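Local atomic coordinates of cellulase (Xanthomonas axonopodis pv. citri, PDB entry 4W7W), a protein that probably hydrolyses the beta-1,4-glucosidic bonds of cellulose, as a family 5 glycoside hydrolase built on an (alpha/beta)8 barrel. Residues A[70-75]-A[128-133]; A[106-111]-A[151-156]; A[180-185]-A[218-223]. All blocks are in the same frame, centred on the assembly; numbering follows the deposited sequence. Where two conformers were deposited one is given.

Contact 1 (A[70-75]-A[128-133]); sequences FLWERV and GALADL
One face of the Trp72 indole is covered by Leu133 CG and Leu130 CD1, which project from the same side of helix 127-141. Leu130 CD1 makes a CH-pi contact over the six-membered ring, 4.3 Å from CD1 to the ring centroid and 16° off the ring normal, displaced toward the rim. Leu133 covers the pyrrole part, with its CG 3.6 Å from Trp72 NE1 and its CD2 reaching on to CD1 of the ring. The backbone of the helix closes in on the far corner of the indole: Ala129 O approaches Trp72 CZ2 obliquely at 3.7 Å, and Leu130 CA lies 3.8 Å from the same Trp72 CZ2. With chi1 at -170°, the Trp72 side chain swings out from the first turn of helix 72-75 and bridges to the other helix, while the backbones stay apart; the closest CA atoms, those of Trp72 and Leu133, are 8.0 Å from each other. The indole NE1 is hydrogen-bonded to Gln76 OE1, so its contact with Leu133 CG is apolar. A second apolar touch joins Val75 CG1 to Leu133 CD2 at 3.8 Å, so that one methyl of Leu133 is shared by the valine and the tryptophan. Leu71, at the N-cap position, is the one residue between strand 65-70 and helix 72-75. The short helix thus follows the second strand of the (alpha/beta)8 barrel and meets helix 127-141 outside the barrel wall. Leu109 of strand 104-109 packs against both Trp72 and Leu130, helix 85-100 meets Val75 through Ile91, and Leu130 also touches Trp163 and Thr170 of helix 160-176.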
loop_
_atom_site.group_PDB
_atom_site.type_symbol
_atom_site.label_atom_id
_atom_site.label_comp_id
_atom_site.label_asym_id
_atom_site.label_seq_id
_atom_site.Cartn_x
_atom_site.Cartn_y
_atom_site.Cartn_z
ATOM N N PHE A 70 -4.066 4.935 6.730
ATOM C CA PHE A 70 -4.976 5.721 7.551
ATOM C C PHE A 70 -6.386 5.482 7.025
ATOM O O PHE A 70 -6.577 4.907 5.948
ATOM C CB PHE A 70 -4.625 7.213 7.556
ATOM C CG PHE A 70 -4.706 7.842 6.208
ATOM C CD1 PHE A 70 -3.609 7.811 5.391
ATOM C CD2 PHE A 70 -5.866 8.434 5.748
ATOM C CE1 PHE A 70 -3.627 8.362 4.138
ATOM C CE2 PHE A 70 -5.915 8.975 4.474
ATOM C CZ PHE A 70 -4.789 8.950 3.673
ATOM N N LEU A 71 -7.377 5.855 7.827
ATOM C CA LEU A 71 -8.768 5.559 7.463
ATOM C C LEU A 71 -9.481 6.711 6.798
ATOM O O LEU A 71 -9.441 7.875 7.251
ATOM C CB LEU A 71 -9.601 5.181 8.674
ATOM C CG LEU A 71 -9.128 3.949 9.436
ATOM C CD1 LEU A 71 -10.148 3.615 10.500
ATOM C CD2 LEU A 71 -8.917 2.770 8.494
ATOM N N TRP A 72 -10.195 6.371 5.731
ATOM C CA TRP A 72 -11.084 7.300 5.055
ATOM C C TRP A 72 -12.033 7.972 6.047
ATOM O O TRP A 72 -12.222 9.182 6.025
ATOM C CB TRP A 72 -11.838 6.519 3.971
ATOM C CG TRP A 72 -12.631 7.324 3.002
ATOM C CD1 TRP A 72 -12.850 8.674 2.995
ATOM C CD2 TRP A 72 -13.354 6.790 1.895
ATOM N NE1 TRP A 72 -13.679 9.006 1.952
ATOM C CE2 TRP A 72 -13.990 7.870 1.251
ATOM C CE3 TRP A 72 -13.533 5.496 1.394
ATOM C CZ2 TRP A 72 -14.801 7.691 0.135
ATOM C CZ3 TRP A 72 -14.354 5.313 0.301
ATOM C CH2 TRP A 72 -14.972 6.408 -0.320
ATOM N N GLU A 73 -12.609 7.184 6.949
ATOM C CA GLU A 73 -13.586 7.703 7.897
ATOM C C GLU A 73 -12.995 8.689 8.886
ATOM O O GLU A 73 -13.725 9.527 9.430
ATOM C CB GLU A 73 -14.223 6.563 8.676
ATOM C CG GLU A 73 -14.974 5.549 7.822
ATOM C CD GLU A 73 -14.124 4.403 7.285
ATOM O OE1 GLU A 73 -12.875 4.459 7.311
ATOM O OE2 GLU A 73 -14.720 3.430 6.775
ATOM N N ARG A 74 -11.686 8.569 9.154
ATOM C CA ARG A 74 -11.021 9.464 10.086
ATOM C C ARG A 74 -10.540 10.742 9.411
ATOM O O ARG A 74 -10.544 11.799 10.060
ATOM C CB ARG A 74 -9.874 8.745 10.808
ATOM C CG ARG A 74 -10.396 7.665 11.734
ATOM C CD ARG A 74 -9.307 6.929 12.508
ATOM N NE ARG A 74 -9.932 6.003 13.448
ATOM C CZ ARG A 74 -9.483 4.795 13.772
ATOM N NH1 ARG A 74 -8.338 4.324 13.304
ATOM N NH2 ARG A 74 -10.206 4.050 14.598
ATOM N N VAL A 75 -10.166 10.679 8.125
ATOM C CA VAL A 75 -9.752 11.892 7.439
ATOM C C VAL A 75 -10.922 12.655 6.828
ATOM O O VAL A 75 -10.812 13.854 6.581
ATOM C CB VAL A 75 -8.657 11.584 6.390
ATOM C CG1 VAL A 75 -9.234 11.044 5.095
ATOM C CG2 VAL A 75 -7.789 12.802 6.135
ATOM N N GLY A 128 -18.150 8.145 -6.981
ATOM C CA GLY A 128 -17.778 9.544 -6.946
ATOM C C GLY A 128 -17.303 10.003 -5.583
ATOM O O GLY A 128 -16.538 10.957 -5.504
ATOM N N ALA A 129 -17.761 9.351 -4.513
ATOM C CA ALA A 129 -17.336 9.765 -3.170
ATOM C C ALA A 129 -15.831 9.555 -3.014
ATOM O O ALA A 129 -15.155 10.372 -2.396
ATOM C CB ALA A 129 -18.100 9.035 -2.075
ATOM N N LEU A 130 -15.302 8.464 -3.564
ATOM C CA LEU A 130 -13.854 8.221 -3.498
ATOM C C LEU A 130 -13.083 9.256 -4.302
ATOM O O LEU A 130 -12.014 9.716 -3.895
ATOM C CB LEU A 130 -13.522 6.827 -3.988
ATOM C CG LEU A 130 -12.028 6.472 -3.953
ATOM C CD1 LEU A 130 -11.473 6.533 -2.544
ATOM C CD2 LEU A 130 -11.809 5.096 -4.566
ATOM N N ALA A 131 -13.648 9.661 -5.442
ATOM C CA ALA A 131 -13.014 10.703 -6.254
ATOM C C ALA A 131 -12.965 12.028 -5.483
ATOM O O ALA A 131 -11.995 12.768 -5.584
ATOM C CB ALA A 131 -13.709 10.848 -7.598
ATOM N N ASP A 132 -14.018 12.339 -4.729
ATOM C CA ASP A 132 -14.022 13.557 -3.924
ATOM C C ASP A 132 -12.945 13.529 -2.844
ATOM O O ASP A 132 -12.232 14.518 -2.630
ATOM C CB ASP A 132 -15.393 13.805 -3.297
ATOM C CG ASP A 132 -15.418 15.076 -2.481
ATOM O OD1 ASP A 132 -15.514 16.167 -3.099
ATOM O OD2 ASP A 132 -15.346 15.003 -1.244
ATOM N N LEU A 133 -12.818 12.392 -2.165
ATOM C CA LEU A 133 -11.775 12.225 -1.171
ATOM C C LEU A 133 -10.413 12.537 -1.796
ATOM O O LEU A 133 -9.628 13.329 -1.260
ATOM C CB LEU A 133 -11.834 10.806 -0.607
ATOM C CG LEU A 133 -10.768 10.360 0.399
ATOM C CD1 LEU A 133 -9.412 10.063 -0.230
ATOM C CD2 LEU A 133 -10.639 11.350 1.553
#

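Contact 2 (A[106-111]-A[151-156]); sequences ILDLHN and LMNEPN. With BGC (beta-D-glucopyranose), chain C.
Asn153, the first residue of the Asn-Glu-Pro sequence that marks family 5 after the fourth barrel strand, stacks its side-chain amide on the imidazole of His110, which follows the third strand. The two planes are only 10° apart and the side chains run alongside each other in the same direction; Asn153 ND2 lies over the ring face near its rim, 3.3 Å from His110 CE1, while Asn153 CB makes a CH-pi contact with the same ring. A chi1 of -176°, which turns CG away from the backbone N, lays the amide along the imidazole, and its OD1 is held by Arg67 NH2. A further bond limits the rotation of the imidazole: His110 ND1 donates in the ring plane to the syn lone pair of Asp108 OD2 at 2.6 Å, with an angle of 161° at the hydrogen. Asp108 OD1 in turn rests 3.4 Å from Asn153 CB. At the C-terminal mouth of the barrel, where (alpha/beta)8 enzymes carry their active sites, two residues of this contact line the sugar cleft: His110 touches one bound glucose unit, and Glu154 OE1 is hydrogen-bonded to O4 of another, beta-D-glucopyranose of chain C, at 2.6 Å. Glu154 OE2 is engaged by His224 ND1. Beneath the cleft, Asn153 N donates to Leu109 O at 2.9 Å, an oxygen that also takes a weak bond from Asn111 N across the inverse gamma turn centred on His110. Met152 bends back at chi2 and chi3, placing its SD 3.5 Å from Asn111 CB and its CE 3.8 Å from Leu109 CD2.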
loop_
_atom_site.group_PDB
_atom_site.type_symbol
_atom_site.label_atom_id
_atom_site.label_comp_id
_atom_site.label_asym_id
_atom_site.label_seq_id
_atom_site.Cartn_x
_atom_site.Cartn_y
_atom_site.Cartn_z
ATOM N N ILE A 106 3.836 7.230 1.098
ATOM C CA ILE A 106 2.628 6.750 0.426
ATOM C C ILE A 106 1.442 6.944 1.358
ATOM O O ILE A 106 1.390 6.360 2.443
ATOM C CB ILE A 106 2.718 5.275 0.011
ATOM C CG1 ILE A 106 3.897 5.024 -0.929
ATOM C CG2 ILE A 106 1.405 4.826 -0.607
ATOM C CD1 ILE A 106 4.273 3.565 -1.040
ATOM N N LEU A 107 0.488 7.758 0.915
ATOM C CA LEU A 107 -0.769 7.927 1.634
ATOM C C LEU A 107 -1.660 6.761 1.253
ATOM O O LEU A 107 -2.163 6.711 0.121
ATOM C CB LEU A 107 -1.414 9.252 1.240
ATOM C CG LEU A 107 -0.576 10.486 1.547
ATOM C CD1 LEU A 107 -1.354 11.745 1.176
ATOM C CD2 LEU A 107 -0.118 10.524 3.000
ATOM N N ASP A 108 -1.814 5.803 2.167
ATOM C CA ASP A 108 -2.605 4.589 1.913
ATOM C C ASP A 108 -3.970 4.732 2.553
ATOM O O ASP A 108 -4.109 4.635 3.763
ATOM C CB ASP A 108 -1.870 3.366 2.482
ATOM C CG ASP A 108 -2.761 2.180 2.761
ATOM O OD1 ASP A 108 -3.821 2.022 2.124
ATOM O OD2 ASP A 108 -2.346 1.417 3.681
ATOM N N LEU A 109 -4.970 5.000 1.711
ATOM C CA LEU A 109 -6.366 5.034 2.157
ATOM C C LEU A 109 -6.775 3.578 2.425
ATOM O O LEU A 109 -7.059 2.817 1.493
ATOM C CB LEU A 109 -7.257 5.672 1.100
ATOM C CG LEU A 109 -8.656 6.046 1.604
ATOM C CD1 LEU A 109 -8.602 7.257 2.518
ATOM C CD2 LEU A 109 -9.562 6.325 0.420
ATOM N N HIS A 110 -6.721 3.170 3.689
ATOM C CA HIS A 110 -6.638 1.756 4.017
ATOM C C HIS A 110 -8.024 1.166 4.245
ATOM O O HIS A 110 -8.375 0.785 5.359
ATOM C CB HIS A 110 -5.725 1.561 5.220
ATOM C CG HIS A 110 -5.177 0.173 5.354
ATOM N ND1 HIS A 110 -3.999 -0.216 4.750
ATOM C CD2 HIS A 110 -5.621 -0.901 6.042
ATOM C CE1 HIS A 110 -3.740 -1.469 5.076
ATOM N NE2 HIS A 110 -4.705 -1.908 5.862
ATOM N N ASN A 111 -8.811 1.103 3.161
ATOM C CA ASN A 111 -10.257 0.973 3.312
ATOM C C ASN A 111 -10.954 -0.183 2.621
ATOM O O ASN A 111 -12.156 -0.327 2.799
ATOM C CB ASN A 111 -10.952 2.306 2.977
ATOM C CG ASN A 111 -11.080 3.162 4.187
ATOM O OD1 ASN A 111 -10.091 3.750 4.647
ATOM N ND2 ASN A 111 -12.258 3.150 4.793
ATOM N N LEU A 151 -4.315 4.886 -3.757
ATOM C CA LEU A 151 -5.762 5.092 -3.882
ATOM C C LEU A 151 -6.640 4.291 -2.937
ATOM O O LEU A 151 -7.628 4.811 -2.433
ATOM C CB LEU A 151 -6.220 4.808 -5.306
ATOM C CG LEU A 151 -5.587 5.664 -6.400
ATOM C CD1 LEU A 151 -6.313 5.400 -7.708
ATOM C CD2 LEU A 151 -5.589 7.146 -6.017
ATOM N N MET A 152 -6.340 3.003 -2.754
ATOM C CA MET A 152 -7.217 2.188 -1.930
ATOM C C MET A 152 -6.542 0.897 -1.547
ATOM O O MET A 152 -6.109 0.138 -2.417
ATOM C CB MET A 152 -8.495 1.825 -2.696
ATOM C CG MET A 152 -9.495 1.018 -1.894
ATOM S SD MET A 152 -10.093 1.823 -0.394
ATOM C CE MET A 152 -11.019 3.179 -1.113
ATOM N N ASN A 153 -6.500 0.594 -0.262
ATOM C CA ASN A 153 -5.962 -0.686 0.162
ATOM C C ASN A 153 -6.924 -1.814 -0.192
ATOM O O ASN A 153 -8.064 -1.819 0.279
ATOM C CB ASN A 153 -5.714 -0.719 1.648
ATOM C CG ASN A 153 -5.062 -2.010 2.057
ATOM O OD1 ASN A 153 -3.939 -2.280 1.633
ATOM N ND2 ASN A 153 -5.741 -2.818 2.842
ATOM N N GLU A 154 -6.444 -2.790 -0.964
ATOM C CA GLU A 154 -7.146 -4.078 -1.167
ATOM C C GLU A 154 -8.654 -3.971 -1.433
ATOM O O GLU A 154 -9.474 -4.529 -0.693
ATOM C CB GLU A 154 -6.866 -5.034 -0.006
ATOM C CG GLU A 154 -5.387 -5.344 0.091
ATOM C CD GLU A 154 -5.058 -6.431 1.088
ATOM O OE1 GLU A 154 -5.985 -6.965 1.717
ATOM O OE2 GLU A 154 -3.840 -6.741 1.229
ATOM N N PRO A 155 -9.043 -3.295 -2.519
ATOM C CA PRO A 155 -10.431 -3.443 -2.952
ATOM C C PRO A 155 -10.788 -4.923 -3.095
ATOM O O PRO A 155 -9.963 -5.729 -3.508
ATOM C CB PRO A 155 -10.452 -2.771 -4.332
ATOM C CG PRO A 155 -9.228 -1.906 -4.386
ATOM C CD PRO A 155 -8.215 -2.638 -3.540
ATOM N N ASN A 156 -12.019 -5.264 -2.743
ATOM C CA ASN A 156 -12.544 -6.613 -2.917
ATOM C C ASN A 156 -14.063 -6.469 -2.861
ATOM O O ASN A 156 -14.569 -5.411 -2.490
ATOM C CB ASN A 156 -12.027 -7.537 -1.812
ATOM C CG ASN A 156 -12.482 -7.126 -0.441
ATOM O OD1 ASN A 156 -11.886 -6.229 0.210
ATOM N ND2 ASN A 156 -13.538 -7.720 0.009
HETATM C C2 BGC C . -7.696 -11.131 3.911
HETATM C C3 BGC C . -7.250 -9.699 4.170
HETATM C C4 BGC C . -5.778 -9.510 3.817
HETATM C C5 BGC C . -5.512 -10.026 2.408
HETATM C C6 BGC C . -4.030 -10.027 2.079
HETATM C C1 BGC C . -7.350 -11.508 2.483
HETATM O O2 BGC C . -9.108 -11.279 4.095
HETATM O O3 BGC C . -7.452 -9.385 5.548
HETATM O O4 BGC C . -5.395 -8.142 3.965
HETATM O O5 BGC C . -5.946 -11.379 2.281
HETATM O O6 BGC C . -3.799 -10.575 0.777
#

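Contact 3 (A[180-185]-A[218-223]); sequences KNLILV and NLAFEA
Val185 N donates to Ala220 O at 2.8 Å, nearly in line with the carbonyl, and Val185 O accepts from Glu222 N at the same length but from above its carbonyl plane, so one residue links two positions of the adjacent strand. Ala220 N bonds to Ile183 O and Ile183 N to Asn218 O, completing the alternating ladder in which Ile183, Leu184 and Val185 are paired in register with Leu219, Ala220 and Phe221. These are the parallel fifth and sixth barrel strands, joined as a beta-alpha-beta unit through helix 205-209. Before the ladder, toward the N-terminal ends of the strands, the Asn218 amide extends the pairing into the loop: ND2 reaches Lys180 O at 3.0 Å with an angle of 168° at the hydrogen, the acceptor lying in the amide plane and the donor in the carbonyl plane. Asn218 OD1 meanwhile touches Leu182 CD1 at 3.6 Å. Leu184 and Ala220 share one sheet face, Leu184 CD2 lying 3.9 Å from Ala220 CB. Glu222 is extended, and its OE1 reaches a water 2.9 Å away that is also hydrogen-bonded to Leu184 O. His224 and a salt bridge from Arg67 fix the other oxygen, OE2. On the opposite face, Ile183 and Val185 pack on helix 160-176, and Phe221 meets Trp254 of helix 243-258 edge-to-face. Strands 147-150 and 262-268 flank the pair.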
loop_
_atom_site.group_PDB
_atom_site.type_symbol
_atom_site.label_atom_id
_atom_site.label_comp_id
_atom_site.label_asym_id
_atom_site.label_seq_id
_atom_site.Cartn_x
_atom_site.Cartn_y
_atom_site.Cartn_z
ATOM N N LYS A 180 0.732 16.154 -9.972
ATOM C CA LYS A 180 1.553 15.305 -10.829
ATOM C C LYS A 180 2.113 14.097 -10.082
ATOM O O LYS A 180 2.887 13.327 -10.635
ATOM C CB LYS A 180 2.690 16.122 -11.436
ATOM C CG LYS A 180 2.220 17.268 -12.311
ATOM C CD LYS A 180 3.382 18.057 -12.894
ATOM C CE LYS A 180 2.911 19.117 -13.883
ATOM N NZ LYS A 180 3.996 20.072 -14.232
ATOM N N ASN A 181 1.692 13.914 -8.835
ATOM C CA ASN A 181 2.242 12.894 -7.968
ATOM C C ASN A 181 2.009 11.498 -8.528
ATOM O O ASN A 181 1.051 11.251 -9.252
ATOM C CB ASN A 181 1.572 12.951 -6.596
ATOM C CG ASN A 181 1.573 14.333 -5.970
ATOM O OD1 ASN A 181 0.988 15.264 -6.518
ATOM N ND2 ASN A 181 2.191 14.471 -4.807
ATOM N N LEU A 182 2.880 10.567 -8.155
ATOM C CA LEU A 182 2.689 9.164 -8.485
ATOM C C LEU A 182 1.402 8.670 -7.838
ATOM O O LEU A 182 1.165 8.918 -6.641
ATOM C CB LEU A 182 3.889 8.357 -7.967
ATOM C CG LEU A 182 3.812 6.841 -8.194
ATOM C CD1 LEU A 182 3.757 6.445 -9.660
ATOM C CD2 LEU A 182 4.988 6.178 -7.518
ATOM N N ILE A 183 0.587 7.966 -8.623
ATOM C CA ILE A 183 -0.626 7.321 -8.149
ATOM C C ILE A 183 -0.384 5.811 -8.199
ATOM O O ILE A 183 -0.003 5.273 -9.245
ATOM C CB ILE A 183 -1.844 7.674 -9.033
ATOM C CG1 ILE A 183 -2.159 9.157 -8.940
ATOM C CG2 ILE A 183 -3.047 6.847 -8.607
ATOM C CD1 ILE A 183 -3.154 9.615 -9.990
ATOM N N LEU A 184 -0.644 5.143 -7.079
ATOM C CA LEU A 184 -0.620 3.684 -6.996
ATOM C C LEU A 184 -2.060 3.179 -7.098
ATOM O O LEU A 184 -2.898 3.489 -6.250
ATOM C CB LEU A 184 0.004 3.195 -5.694
ATOM C CG LEU A 184 1.435 3.670 -5.452
ATOM C CD1 LEU A 184 1.944 3.069 -4.155
ATOM C CD2 LEU A 184 2.353 3.332 -6.610
ATOM N N VAL A 185 -2.318 2.398 -8.144
ATOM C CA VAL A 185 -3.653 1.909 -8.502
ATOM C C VAL A 185 -3.733 0.417 -8.222
ATOM O O VAL A 185 -2.968 -0.343 -8.792
ATOM C CB VAL A 185 -3.937 2.087 -10.018
ATOM C CG1 VAL A 185 -5.351 1.639 -10.360
ATOM C CG2 VAL A 185 -3.724 3.521 -10.430
ATOM N N ASN A 218 1.698 9.174 -14.777
ATOM C CA ASN A 218 2.503 8.870 -13.606
ATOM C C ASN A 218 1.743 7.952 -12.659
ATOM O O ASN A 218 1.359 8.323 -11.544
ATOM C CB ASN A 218 2.980 10.133 -12.905
ATOM C CG ASN A 218 4.140 9.869 -11.979
ATOM O OD1 ASN A 218 4.857 8.879 -12.144
ATOM N ND2 ASN A 218 4.340 10.741 -11.003
ATOM N N LEU A 219 1.583 6.724 -13.143
ATOM C CA LEU A 219 0.800 5.689 -12.495
ATOM C C LEU A 219 1.672 4.460 -12.289
ATOM O O LEU A 219 2.550 4.184 -13.104
ATOM C CB LEU A 219 -0.304 5.313 -13.479
ATOM C CG LEU A 219 -1.561 4.622 -13.040
ATOM C CD1 LEU A 219 -2.261 5.547 -12.064
ATOM C CD2 LEU A 219 -2.465 4.370 -14.247
ATOM N N ALA A 220 1.372 3.703 -11.243
ATOM C CA ALA A 220 1.886 2.337 -11.102
ATOM C C ALA A 220 0.789 1.482 -10.514
ATOM O O ALA A 220 -0.069 1.978 -9.787
ATOM C CB ALA A 220 3.148 2.299 -10.243
ATOM N N PHE A 221 0.843 0.190 -10.812
ATOM C CA PHE A 221 -0.147 -0.748 -10.324
ATOM C C PHE A 221 0.363 -1.381 -9.043
ATOM O O PHE A 221 1.455 -1.966 -9.006
ATOM C CB PHE A 221 -0.470 -1.775 -11.409
ATOM C CG PHE A 221 -1.251 -1.147 -12.513
ATOM C CD1 PHE A 221 -2.621 -1.035 -12.421
ATOM C CD2 PHE A 221 -0.606 -0.519 -13.575
ATOM C CE1 PHE A 221 -3.350 -0.360 -13.385
ATOM C CE2 PHE A 221 -1.328 0.158 -14.550
ATOM C CZ PHE A 221 -2.696 0.217 -14.449
ATOM N N GLU A 222 -0.439 -1.254 -7.997
ATOM C CA GLU A 222 -0.116 -1.805 -6.690
ATOM C C GLU A 222 -0.678 -3.206 -6.560
ATOM O O GLU A 222 -1.885 -3.386 -6.694
ATOM C CB GLU A 222 -0.718 -0.903 -5.600
ATOM C CG GLU A 222 -0.449 -1.421 -4.195
ATOM C CD GLU A 222 -0.992 -0.516 -3.117
ATOM O OE1 GLU A 222 -1.108 0.701 -3.372
ATOM O OE2 GLU A 222 -1.271 -1.035 -2.003
ATOM N N ALA A 223 0.208 -4.157 -6.264
ATOM C CA ALA A 223 -0.183 -5.523 -5.962
ATOM C C ALA A 223 0.325 -5.865 -4.564
ATOM O O ALA A 223 1.266 -5.238 -4.068
ATOM C CB ALA A 223 0.371 -6.507 -6.981
HETATM O O HOH W 1 -3.700 1.918 -3.916
#

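Overall arrangement
The three contacts follow one arc of the barrel, whose strands 65-70, 104-109, 147-150, 183-186 and 219-226 are consecutive neighbours. Contact 1 lies outermost, its centre about 10 Å from that of contact 2; the centres of contacts 2 and 3 are about 12 Å apart and those of contacts 1 and 3, which do not touch, about 17 Å. The segments of contacts 1 and 2 alternate along the chain, and both pairs close before contact 3 opens. Phe70 O with His110 N and Trp72 N with Asn111 OD1 tie contact 1 to contact 2, while Leu151 N with Leu184 O leads on to contact 3. Contact 2 therefore touches both others, and it holds His110 and Glu154 of the glycan pockets.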